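Local coordinates for group 3 allergen SMIPP-S Yv6023A04 (Sarcoptes scabiei type hominis, PDB 3H7O), which adopts the trypsin-like serine protease fold but is an inactivated paralogue of that family, so it probably lacks the endopeptidase activity generally assigned to it, at residues Ile32-Thr40 with Trp220-Lys228; Cys155-Leu164 with Phe200-Val210. The protein carries 3 engineered substitutions. All blocks are in the same frame, centred on the assembly; numbering follows the deposited sequence.

In the fold
The two contacts illustrate how helices and loops of a two-barrel trypsin-family protein pack on its sheets. Interaction 1 packs the C-terminal helix 218-225 and the chain end against strand 37-40 of the closed six-stranded barrel. Interaction 2 joins the end of helix 152-159 to the loop that enters strand 209-213 of the other sheet. They lie on opposite sides of the chain's centre, about 30 Å apart between centres and about 11 Å at their nearest atoms, without touching. Strand 209-213 is followed in the chain by helix 218-225. Interaction 2 lies by the region that forms the primary specificity pocket in active relatives, where glycerol and sulfate, probably from the crystallisation liquor, are bound.

Interaction 1 of 2, residues Ile32-Thr40 with Trp220-Lys228; sequences ILSQWFVLT and WIQDIIKKK
Trp36 and Phe37, adjacent in sequence, meet the chain end with two rings used in different ways. Over one face of the Trp36 indole runs the aliphatic part of Lys228, whose CD makes a CH-pi contact 3.8 Å from the centroid of the five-membered ring; Gln35 CG covers the opposite face. Because the lysine chain bends at chi3 (74°), its NZ also comes over the same indole, 4.4 Å from the centroid of the six-membered ring, an off-centre cation-pi approach. The same ammonium group is hydrogen-bonded to Leu95 O. At the indole nitrogen, NE1 donates to a water that in turn donates to Lys228 OXT.

Phe37 faces the last turn of the helix instead. With CG anti to the carbonyl carbon (chi1 -61°), its ring is sent toward the helix and turns one face to the peptide link between Ile224 and Ile225, while Lys228 O and a water sit at the edge, in plane. Phe37 CE1 is 3.7 Å from Ile224 CG2, and Phe37 CZ is 3.6 Å from Lys228 CG. Deeper in, Leu33 and Leu39 cross Ile221 at about a right angle, Leu33 CD1 meeting Ile221 CG2 at 3.8 Å; Leu33 crosses Ile225 in the same way. Ile92 of strand 91-95 touches Phe37, Leu39 and Ile224.

No direct hydrogen bond joins the two segments. The water bridging Ser34 OG to Lys228 O and the one at Trp36 NE1 each hold one oxygen of the terminal carboxylate. This is the characteristic docking of the C-terminal helix on the N-terminal barrel of the trypsin fold: apolar packing carries the buried part, whereas at the chain end the cation-pi contact depends on a charged Lys228 ammonium, as is likely here, while the waters serve the terminal carboxylate.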
loop_
_atom_site.group_PDB
_atom_site.type_symbol
_atom_site.label_atom_id
_atom_site.label_comp_id
_atom_site.label_asym_id
_atom_site.label_seq_id
_atom_site.Cartn_x
_atom_site.Cartn_y
_atom_site.Cartn_z
ATOM N N ILE A 32 1.477 6.515 5.510
ATOM C CA ILE A 32 1.106 7.617 6.400
ATOM C C ILE A 32 0.798 8.850 5.549
ATOM O O ILE A 32 1.647 9.311 4.781
ATOM C CB ILE A 32 2.230 7.950 7.410
ATOM C CG1 ILE A 32 2.535 6.741 8.301
ATOM C CG2 ILE A 32 1.857 9.166 8.265
ATOM C CD1 ILE A 32 3.805 6.891 9.140
ATOM N N LEU A 33 -0.427 9.353 5.664
ATOM C CA LEU A 33 -0.818 10.618 5.036
ATOM C C LEU A 33 -0.666 11.783 6.013
ATOM O O LEU A 33 -0.390 12.914 5.605
ATOM C CB LEU A 33 -2.262 10.545 4.530
ATOM C CG LEU A 33 -2.595 9.513 3.445
ATOM C CD1 LEU A 33 -4.098 9.468 3.218
ATOM C CD2 LEU A 33 -1.859 9.824 2.148
ATOM N N SER A 34 -0.884 11.491 7.296
ATOM C CA SER A 34 -0.669 12.424 8.406
ATOM C C SER A 34 -0.771 11.617 9.704
ATOM O O SER A 34 -0.945 10.398 9.662
ATOM C CB SER A 34 -1.706 13.554 8.396
ATOM O OG SER A 34 -2.977 13.087 8.812
ATOM N N GLN A 35 -0.689 12.287 10.851
ATOM C CA GLN A 35 -0.820 11.596 12.145
ATOM C C GLN A 35 -2.205 10.970 12.339
ATOM O O GLN A 35 -2.378 10.086 13.177
ATOM C CB GLN A 35 -0.495 12.538 13.311
ATOM C CG GLN A 35 -1.524 13.647 13.526
ATOM C CD GLN A 35 -1.168 14.582 14.665
ATOM O OE1 GLN A 35 -0.583 14.173 15.667
ATOM N NE2 GLN A 35 -1.535 15.848 14.520
ATOM N N TRP A 36 -3.179 11.425 11.554
ATOM C CA TRP A 36 -4.565 10.984 11.697
ATOM C C TRP A 36 -5.033 9.957 10.658
ATOM O O TRP A 36 -6.016 9.253 10.896
ATOM C CB TRP A 36 -5.515 12.186 11.661
ATOM C CG TRP A 36 -5.366 13.141 12.812
ATOM C CD1 TRP A 36 -4.961 14.446 12.747
ATOM C CD2 TRP A 36 -5.639 12.875 14.196
ATOM N NE1 TRP A 36 -4.962 15.007 14.002
ATOM C CE2 TRP A 36 -5.372 14.065 14.909
ATOM C CE3 TRP A 36 -6.081 11.746 14.903
ATOM C CZ2 TRP A 36 -5.531 14.160 16.297
ATOM C CZ3 TRP A 36 -6.242 11.840 16.279
ATOM C CH2 TRP A 36 -5.965 13.040 16.962
ATOM N N PHE A 37 -4.355 9.888 9.511
ATOM C CA PHE A 37 -4.838 9.079 8.388
ATOM C C PHE A 37 -3.776 8.206 7.726
ATOM O O PHE A 37 -2.639 8.635 7.511
ATOM C CB PHE A 37 -5.498 9.968 7.320
ATOM C CG PHE A 37 -6.698 10.737 7.813
ATOM C CD1 PHE A 37 -7.949 10.127 7.898
ATOM C CD2 PHE A 37 -6.581 12.078 8.171
ATOM C CE1 PHE A 37 -9.059 10.837 8.345
ATOM C CE2 PHE A 37 -7.685 12.797 8.623
ATOM C CZ PHE A 37 -8.928 12.174 8.710
ATOM N N VAL A 38 -4.173 6.980 7.394
ATOM C CA VAL A 38 -3.330 6.053 6.644
ATOM C C VAL A 38 -4.040 5.591 5.371
ATOM O O VAL A 38 -5.224 5.249 5.404
ATOM C CB VAL A 38 -2.917 4.822 7.502
ATOM C CG1 VAL A 38 -2.343 3.695 6.624
ATOM C CG2 VAL A 38 -1.903 5.231 8.568
ATOM N N LEU A 39 -3.304 5.580 4.260
ATOM C CA LEU A 39 -3.823 5.124 2.971
ATOM C C LEU A 39 -3.416 3.674 2.717
ATOM O O LEU A 39 -2.237 3.327 2.815
ATOM C CB LEU A 39 -3.309 6.021 1.836
ATOM C CG LEU A 39 -3.948 5.892 0.446
ATOM C CD1 LEU A 39 -5.378 6.411 0.452
ATOM C CD2 LEU A 39 -3.125 6.644 -0.586
ATOM N N THR A 40 -4.394 2.835 2.381
ATOM C CA THR A 40 -4.138 1.415 2.135
ATOM C C THR A 40 -4.999 0.884 0.982
ATOM O O THR A 40 -5.661 1.659 0.281
ATOM C CB THR A 40 -4.312 0.570 3.443
ATOM O OG1 THR A 40 -3.834 -0.765 3.236
ATOM C CG2 THR A 40 -5.772 0.534 3.915
ATOM N N TRP A 220 -10.331 13.335 -3.500
ATOM C CA TRP A 220 -11.076 12.614 -2.472
ATOM C C TRP A 220 -10.250 12.459 -1.190
ATOM O O TRP A 220 -10.770 12.650 -0.089
ATOM C CB TRP A 220 -11.530 11.251 -3.015
ATOM C CG TRP A 220 -12.021 10.283 -1.971
ATOM C CD1 TRP A 220 -13.176 10.373 -1.243
ATOM C CD2 TRP A 220 -11.372 9.075 -1.547
ATOM N NE1 TRP A 220 -13.284 9.298 -0.390
ATOM C CE2 TRP A 220 -12.192 8.486 -0.557
ATOM C CE3 TRP A 220 -10.180 8.433 -1.909
ATOM C CZ2 TRP A 220 -11.856 7.285 0.079
ATOM C CZ3 TRP A 220 -9.844 7.236 -1.277
ATOM C CH2 TRP A 220 -10.683 6.677 -0.293
ATOM N N ILE A 221 -8.968 12.126 -1.344
ATOM C CA ILE A 221 -8.038 12.001 -0.210
ATOM C C ILE A 221 -7.916 13.322 0.560
ATOM O O ILE A 221 -8.000 13.337 1.792
ATOM C CB ILE A 221 -6.639 11.493 -0.666
ATOM C CG1 ILE A 221 -6.729 10.043 -1.156
ATOM C CG2 ILE A 221 -5.612 11.598 0.468
ATOM C CD1 ILE A 221 -5.544 9.593 -1.995
ATOM N N GLN A 222 -7.735 14.422 -0.169
ATOM C CA GLN A 222 -7.647 15.758 0.436
ATOM C C GLN A 222 -8.902 16.119 1.229
ATOM O O GLN A 222 -8.804 16.719 2.300
ATOM C CB GLN A 222 -7.371 16.829 -0.624
ATOM C CG GLN A 222 -5.926 16.891 -1.101
ATOM C CD GLN A 222 -5.740 17.782 -2.325
ATOM O OE1 GLN A 222 -6.708 18.260 -2.925
ATOM N NE2 GLN A 222 -4.487 18.003 -2.703
ATOM N N ASP A 223 -10.068 15.742 0.705
ATOM C CA ASP A 223 -11.348 15.940 1.398
ATOM C C ASP A 223 -11.421 15.200 2.733
ATOM O O ASP A 223 -11.962 15.719 3.708
ATOM C CB ASP A 223 -12.520 15.519 0.505
ATOM C CG ASP A 223 -12.816 16.526 -0.593
ATOM O OD1 ASP A 223 -12.371 17.690 -0.486
ATOM O OD2 ASP A 223 -13.502 16.149 -1.568
ATOM N N ILE A 224 -10.883 13.985 2.770
ATOM C CA ILE A 224 -10.853 13.195 4.001
ATOM C C ILE A 224 -9.798 13.725 4.980
ATOM O O ILE A 224 -10.077 13.869 6.168
ATOM C CB ILE A 224 -10.632 11.681 3.715
ATOM C CG1 ILE A 224 -11.655 11.144 2.695
ATOM C CG2 ILE A 224 -10.643 10.859 5.009
ATOM C CD1 ILE A 224 -13.123 11.307 3.075
ATOM N N ILE A 225 -8.600 14.023 4.472
ATOM C CA ILE A 225 -7.491 14.538 5.295
ATOM C C ILE A 225 -7.873 15.801 6.070
ATOM O O ILE A 225 -7.490 15.960 7.231
ATOM C CB ILE A 225 -6.207 14.802 4.449
ATOM C CG1 ILE A 225 -5.472 13.493 4.166
ATOM C CG2 ILE A 225 -5.261 15.792 5.152
ATOM C CD1 ILE A 225 -4.227 13.661 3.306
ATOM N N LYS A 226 -8.638 16.681 5.429
ATOM C CA LYS A 226 -9.031 17.960 6.033
ATOM C C LYS A 226 -10.063 17.831 7.164
ATOM O O LYS A 226 -10.364 18.814 7.844
ATOM C CB LYS A 226 -9.517 18.940 4.954
ATOM C CG LYS A 226 -10.849 18.571 4.307
ATOM C CD LYS A 226 -11.104 19.349 3.018
ATOM C CE LYS A 226 -11.619 20.750 3.281
ATOM N NZ LYS A 226 -11.933 21.459 2.007
ATOM N N LYS A 227 -10.591 16.621 7.365
ATOM C CA LYS A 227 -11.548 16.347 8.448
ATOM C C LYS A 227 -10.950 16.576 9.837
ATOM O O LYS A 227 -11.653 17.001 10.755
ATOM C CB LYS A 227 -12.101 14.921 8.352
ATOM C CG LYS A 227 -13.067 14.690 7.201
ATOM C CD LYS A 227 -13.697 13.304 7.287
ATOM C CE LYS A 227 -14.550 12.993 6.065
ATOM N NZ LYS A 227 -15.696 13.932 5.894
ATOM N N LYS A 228 -9.660 16.277 9.986
ATOM C CA LYS A 228 -8.918 16.595 11.213
ATOM C C LYS A 228 -7.433 16.860 10.947
ATOM O O LYS A 228 -6.826 16.271 10.057
ATOM C CB LYS A 228 -9.103 15.520 12.298
ATOM C CG LYS A 228 -9.188 14.087 11.798
ATOM C CD LYS A 228 -8.916 13.066 12.904
ATOM C CE LYS A 228 -10.061 12.928 13.899
ATOM N NZ LYS A 228 -9.935 11.664 14.691
ATOM O OXT LYS A 228 -6.802 17.676 11.618
HETATM O O HOH W 1 -4.825 15.006 8.863
HETATM O O HOH W 2 -5.292 17.901 13.860
#

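Interaction 2 of 2, residues Cys155-Leu164 with Phe200-Val210; sequences CRTKYGPIFL and FPKRPEGAPEV. With SO4 (sulfate ion), chain D.
Tyr159 reaches from the end of helix 152-159 into the loop 200-208, where its OH donates a 2.7 Å hydrogen bond to Pro208 O, nearly along the C=O axis (168°). A water donates to the same hydroxyl and is held in turn by Phe200 N and Arg203 NH1, so the phenol is gripped from two sides. Pro204 CD lies over one face of the ring, and Val210 CG2 comes 3.5 Å from Tyr159 CZ. The Tyr159 edge points to the face of Phe200 in an offset edge-to-face pair, planes at 73°; Ile162 and Leu164 also pack on Phe200.

In the second shell, Arg203 grips Glu209 end-on, NH1 to OE1 and NH2 to OE2, from above the carboxylate plane; Glu209 OE2 also accepts from Leu178 N. Glu209 and Arg203 therefore probably occupy space that the S1 pocket offers in active relatives. Nearby, Gly206 N donates a nearly straight 2.7 Å bond (168°) to O4 of a sulfate, probably from the crystallisation liquor, which Ser177 OG also binds.

Farther out, Cys155 SG rests on Pro208 and is disulfide-bonded to Cys170. Pro208 thus lies between helix 152-159 and strands 143-150 and 168-172, the latter pairing antiparallel with strand 209-213.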
loop_
_atom_site.group_PDB
_atom_site.type_symbol
_atom_site.label_atom_id
_atom_site.label_comp_id
_atom_site.label_asym_id
_atom_site.label_seq_id
_atom_site.Cartn_x
_atom_site.Cartn_y
_atom_site.Cartn_z
ATOM N N CYS A 155 -0.143 -3.696 -20.400
ATOM C CA CYS A 155 -0.363 -4.366 -19.123
ATOM C C CYS A 155 -1.762 -4.978 -19.040
ATOM O O CYS A 155 -1.927 -6.073 -18.505
ATOM C CB CYS A 155 -0.129 -3.388 -17.967
ATOM S SG CYS A 155 -0.501 -4.036 -16.315
ATOM N N ARG A 156 -2.764 -4.279 -19.575
ATOM C CA ARG A 156 -4.135 -4.801 -19.575
ATOM C C ARG A 156 -4.308 -6.070 -20.418
ATOM O O ARG A 156 -5.023 -6.987 -20.008
ATOM C CB ARG A 156 -5.158 -3.730 -19.974
ATOM C CG ARG A 156 -5.497 -2.770 -18.839
ATOM C CD ARG A 156 -6.899 -2.175 -18.970
ATOM N NE ARG A 156 -7.049 -0.941 -18.188
ATOM C CZ ARG A 156 -6.675 0.264 -18.614
ATOM N NH1 ARG A 156 -6.850 1.327 -17.840
ATOM N NH2 ARG A 156 -6.122 0.412 -19.814
ATOM N N THR A 157 -3.656 -6.133 -21.578
ATOM C CA THR A 157 -3.733 -7.346 -22.405
ATOM C C THR A 157 -3.075 -8.547 -21.707
ATOM O O THR A 157 -3.540 -9.675 -21.848
ATOM C CB THR A 157 -3.235 -7.145 -23.877
ATOM O OG1 THR A 157 -3.059 -8.416 -24.517
ATOM C CG2 THR A 157 -1.926 -6.391 -23.940
ATOM N N LYS A 158 -2.021 -8.292 -20.931
ATOM C CA LYS A 158 -1.365 -9.350 -20.157
ATOM C C LYS A 158 -2.262 -9.893 -19.044
ATOM O O LYS A 158 -2.209 -11.082 -18.725
ATOM C CB LYS A 158 -0.029 -8.868 -19.585
ATOM C CG LYS A 158 1.077 -8.805 -20.618
ATOM C CD LYS A 158 2.371 -8.268 -20.037
ATOM C CE LYS A 158 3.448 -8.214 -21.100
ATOM N NZ LYS A 158 4.752 -7.772 -20.546
ATOM N N TYR A 159 -3.088 -9.022 -18.467
ATOM C CA TYR A 159 -4.033 -9.426 -17.428
ATOM C C TYR A 159 -5.284 -10.109 -17.981
ATOM O O TYR A 159 -6.070 -10.681 -17.222
ATOM C CB TYR A 159 -4.393 -8.239 -16.529
ATOM C CG TYR A 159 -3.469 -8.111 -15.342
ATOM C CD1 TYR A 159 -2.196 -7.548 -15.474
ATOM C CD2 TYR A 159 -3.862 -8.569 -14.084
ATOM C CE1 TYR A 159 -1.337 -7.440 -14.375
ATOM C CE2 TYR A 159 -3.018 -8.459 -12.982
ATOM C CZ TYR A 159 -1.759 -7.898 -13.130
ATOM O OH TYR A 159 -0.933 -7.793 -12.026
ATOM N N GLY A 160 -5.450 -10.049 -19.301
ATOM C CA GLY A 160 -6.496 -10.787 -20.011
ATOM C C GLY A 160 -7.909 -10.517 -19.523
ATOM O O GLY A 160 -8.384 -9.388 -19.607
ATOM N N PRO A 161 -8.587 -11.557 -19.002
ATOM C CA PRO A 161 -9.980 -11.437 -18.555
ATOM C C PRO A 161 -10.158 -10.667 -17.244
ATOM O O PRO A 161 -11.291 -10.392 -16.854
ATOM C CB PRO A 161 -10.412 -12.895 -18.373
ATOM C CG PRO A 161 -9.154 -13.619 -18.058
ATOM C CD PRO A 161 -8.087 -12.939 -18.871
ATOM N N ILE A 162 -9.053 -10.339 -16.572
ATOM C CA ILE A 162 -9.090 -9.581 -15.321
ATOM C C ILE A 162 -9.247 -8.089 -15.614
ATOM O O ILE A 162 -8.385 -7.475 -16.254
ATOM C CB ILE A 162 -7.825 -9.832 -14.448
ATOM C CG1 ILE A 162 -7.820 -11.274 -13.916
ATOM C CG2 ILE A 162 -7.738 -8.818 -13.297
ATOM C CD1 ILE A 162 -6.537 -11.686 -13.201
ATOM N N PHE A 163 -10.351 -7.513 -15.142
ATOM C CA PHE A 163 -10.614 -6.094 -15.360
ATOM C C PHE A 163 -9.652 -5.213 -14.573
ATOM O O PHE A 163 -9.459 -5.396 -13.365
ATOM C CB PHE A 163 -12.065 -5.720 -15.017
ATOM C CG PHE A 163 -12.346 -4.242 -15.120
ATOM C CD1 PHE A 163 -12.644 -3.661 -16.350
ATOM C CD2 PHE A 163 -12.298 -3.430 -13.991
ATOM C CE1 PHE A 163 -12.894 -2.291 -16.455
ATOM C CE2 PHE A 163 -12.546 -2.058 -14.085
ATOM C CZ PHE A 163 -12.844 -1.491 -15.324
ATOM N N LEU A 164 -9.058 -4.253 -15.275
ATOM C CA LEU A 164 -8.279 -3.193 -14.640
ATOM C C LEU A 164 -8.900 -1.856 -15.009
ATOM O O LEU A 164 -9.163 -1.598 -16.179
ATOM C CB LEU A 164 -6.821 -3.227 -15.099
ATOM C CG LEU A 164 -5.958 -4.449 -14.772
ATOM C CD1 LEU A 164 -4.600 -4.284 -15.420
ATOM C CD2 LEU A 164 -5.810 -4.627 -13.274
ATOM N N PHE A 200 -3.740 -8.991 -7.464
ATOM C CA PHE A 200 -4.710 -9.899 -8.060
ATOM C C PHE A 200 -4.189 -11.333 -7.974
ATOM O O PHE A 200 -3.283 -11.709 -8.719
ATOM C CB PHE A 200 -4.985 -9.509 -9.516
ATOM C CG PHE A 200 -5.695 -8.198 -9.666
ATOM C CD1 PHE A 200 -7.084 -8.152 -9.764
ATOM C CD2 PHE A 200 -4.978 -7.003 -9.697
ATOM C CE1 PHE A 200 -7.748 -6.937 -9.897
ATOM C CE2 PHE A 200 -5.632 -5.785 -9.825
ATOM C CZ PHE A 200 -7.020 -5.752 -9.927
ATOM N N PRO A 201 -4.754 -12.135 -7.051
ATOM C CA PRO A 201 -4.321 -13.522 -6.831
ATOM C C PRO A 201 -4.383 -14.404 -8.083
ATOM O O PRO A 201 -3.580 -15.328 -8.225
ATOM C CB PRO A 201 -5.302 -14.036 -5.765
ATOM C CG PRO A 201 -6.438 -13.054 -5.760
ATOM C CD PRO A 201 -5.817 -11.745 -6.109
ATOM N N LYS A 202 -5.322 -14.116 -8.982
ATOM C CA LYS A 202 -5.521 -14.945 -10.173
ATOM C C LYS A 202 -4.749 -14.455 -11.401
ATOM O O LYS A 202 -4.949 -14.962 -12.507
ATOM C CB LYS A 202 -7.017 -15.082 -10.482
ATOM C CG LYS A 202 -7.766 -15.921 -9.459
ATOM C CD LYS A 202 -9.271 -15.871 -9.667
ATOM C CE LYS A 202 -10.002 -16.615 -8.550
ATOM N NZ LYS A 202 -9.764 -16.009 -7.201
ATOM N N ARG A 203 -3.854 -13.489 -11.199
ATOM C CA ARG A 203 -3.070 -12.906 -12.290
ATOM C C ARG A 203 -2.215 -13.948 -13.019
ATOM O O ARG A 203 -1.831 -14.962 -12.425
ATOM C CB ARG A 203 -2.198 -11.762 -11.771
ATOM C CG ARG A 203 -0.939 -12.198 -11.044
ATOM C CD ARG A 203 -0.293 -11.014 -10.374
ATOM N NE ARG A 203 1.148 -11.182 -10.222
ATOM C CZ ARG A 203 1.915 -10.400 -9.468
ATOM N NH1 ARG A 203 1.380 -9.400 -8.777
ATOM N NH2 ARG A 203 3.217 -10.629 -9.398
ATOM N N PRO A 204 -1.920 -13.708 -14.310
ATOM C CA PRO A 204 -1.147 -14.692 -15.054
ATOM C C PRO A 204 0.318 -14.674 -14.649
ATOM O O PRO A 204 0.803 -13.682 -14.109
ATOM C CB PRO A 204 -1.288 -14.234 -16.514
ATOM C CG PRO A 204 -2.341 -13.186 -16.512
ATOM C CD PRO A 204 -2.300 -12.569 -15.161
ATOM N N GLU A 205 1.006 -15.778 -14.909
ATOM C CA GLU A 205 2.439 -15.857 -14.716
ATOM C C GLU A 205 3.140 -14.747 -15.500
ATOM O O GLU A 205 2.819 -14.498 -16.664
ATOM C CB GLU A 205 2.932 -17.217 -15.194
ATOM C CG GLU A 205 4.309 -17.590 -14.708
ATOM C CD GLU A 205 4.834 -18.812 -15.417
ATOM O OE1 GLU A 205 5.110 -18.723 -16.634
ATOM O OE2 GLU A 205 4.962 -19.861 -14.758
ATOM N N GLY A 206 4.082 -14.072 -14.848
ATOM C CA GLY A 206 4.896 -13.050 -15.502
ATOM C C GLY A 206 4.265 -11.670 -15.576
ATOM O O GLY A 206 4.901 -10.723 -16.042
ATOM N N ALA A 207 3.023 -11.550 -15.109
ATOM C CA ALA A 207 2.279 -10.287 -15.167
ATOM C C ALA A 207 2.989 -9.151 -14.429
ATOM O O ALA A 207 3.632 -9.382 -13.401
ATOM C CB ALA A 207 0.871 -10.467 -14.608
ATOM N N PRO A 208 2.856 -7.913 -14.941
ATOM C CA PRO A 208 3.396 -6.768 -14.210
ATOM C C PRO A 208 2.611 -6.538 -12.924
ATOM O O PRO A 208 1.503 -7.056 -12.773
ATOM C CB PRO A 208 3.167 -5.587 -15.164
ATOM C CG PRO A 208 2.807 -6.189 -16.490
ATOM C CD PRO A 208 2.174 -7.500 -16.182
ATOM N N GLU A 209 3.194 -5.779 -12.004
ATOM C CA GLU A 209 2.487 -5.357 -10.803
ATOM C C GLU A 209 1.524 -4.226 -11.154
ATOM O O GLU A 209 1.801 -3.424 -12.048
ATOM C CB GLU A 209 3.474 -4.919 -9.715
ATOM C CG GLU A 209 4.505 -5.987 -9.311
ATOM C CD GLU A 209 3.886 -7.249 -8.700
ATOM O OE1 GLU A 209 2.766 -7.180 -8.146
ATOM O OE2 GLU A 209 4.536 -8.315 -8.757
ATOM N N VAL A 210 0.393 -4.174 -10.455
ATOM C CA VAL A 210 -0.602 -3.125 -10.675
ATOM C C VAL A 210 -0.718 -2.246 -9.440
ATOM O O VAL A 210 -0.702 -2.739 -8.307
ATOM C CB VAL A 210 -1.990 -3.705 -11.060
ATOM C CG1 VAL A 210 -3.031 -2.582 -11.256
ATOM C CG2 VAL A 210 -1.880 -4.526 -12.332
HETATM S S SO4 D . 5.222 -15.086 -11.343
HETATM O O1 SO4 D . 6.496 -14.800 -11.996
HETATM O O2 SO4 D . 5.201 -14.467 -10.021
HETATM O O3 SO4 D . 5.047 -16.530 -11.213
HETATM O O4 SO4 D . 4.145 -14.542 -12.158
HETATM O O HOH W 3 5.628 -8.796 -18.170
HETATM O O HOH W 4 -1.470 -8.112 -9.264
#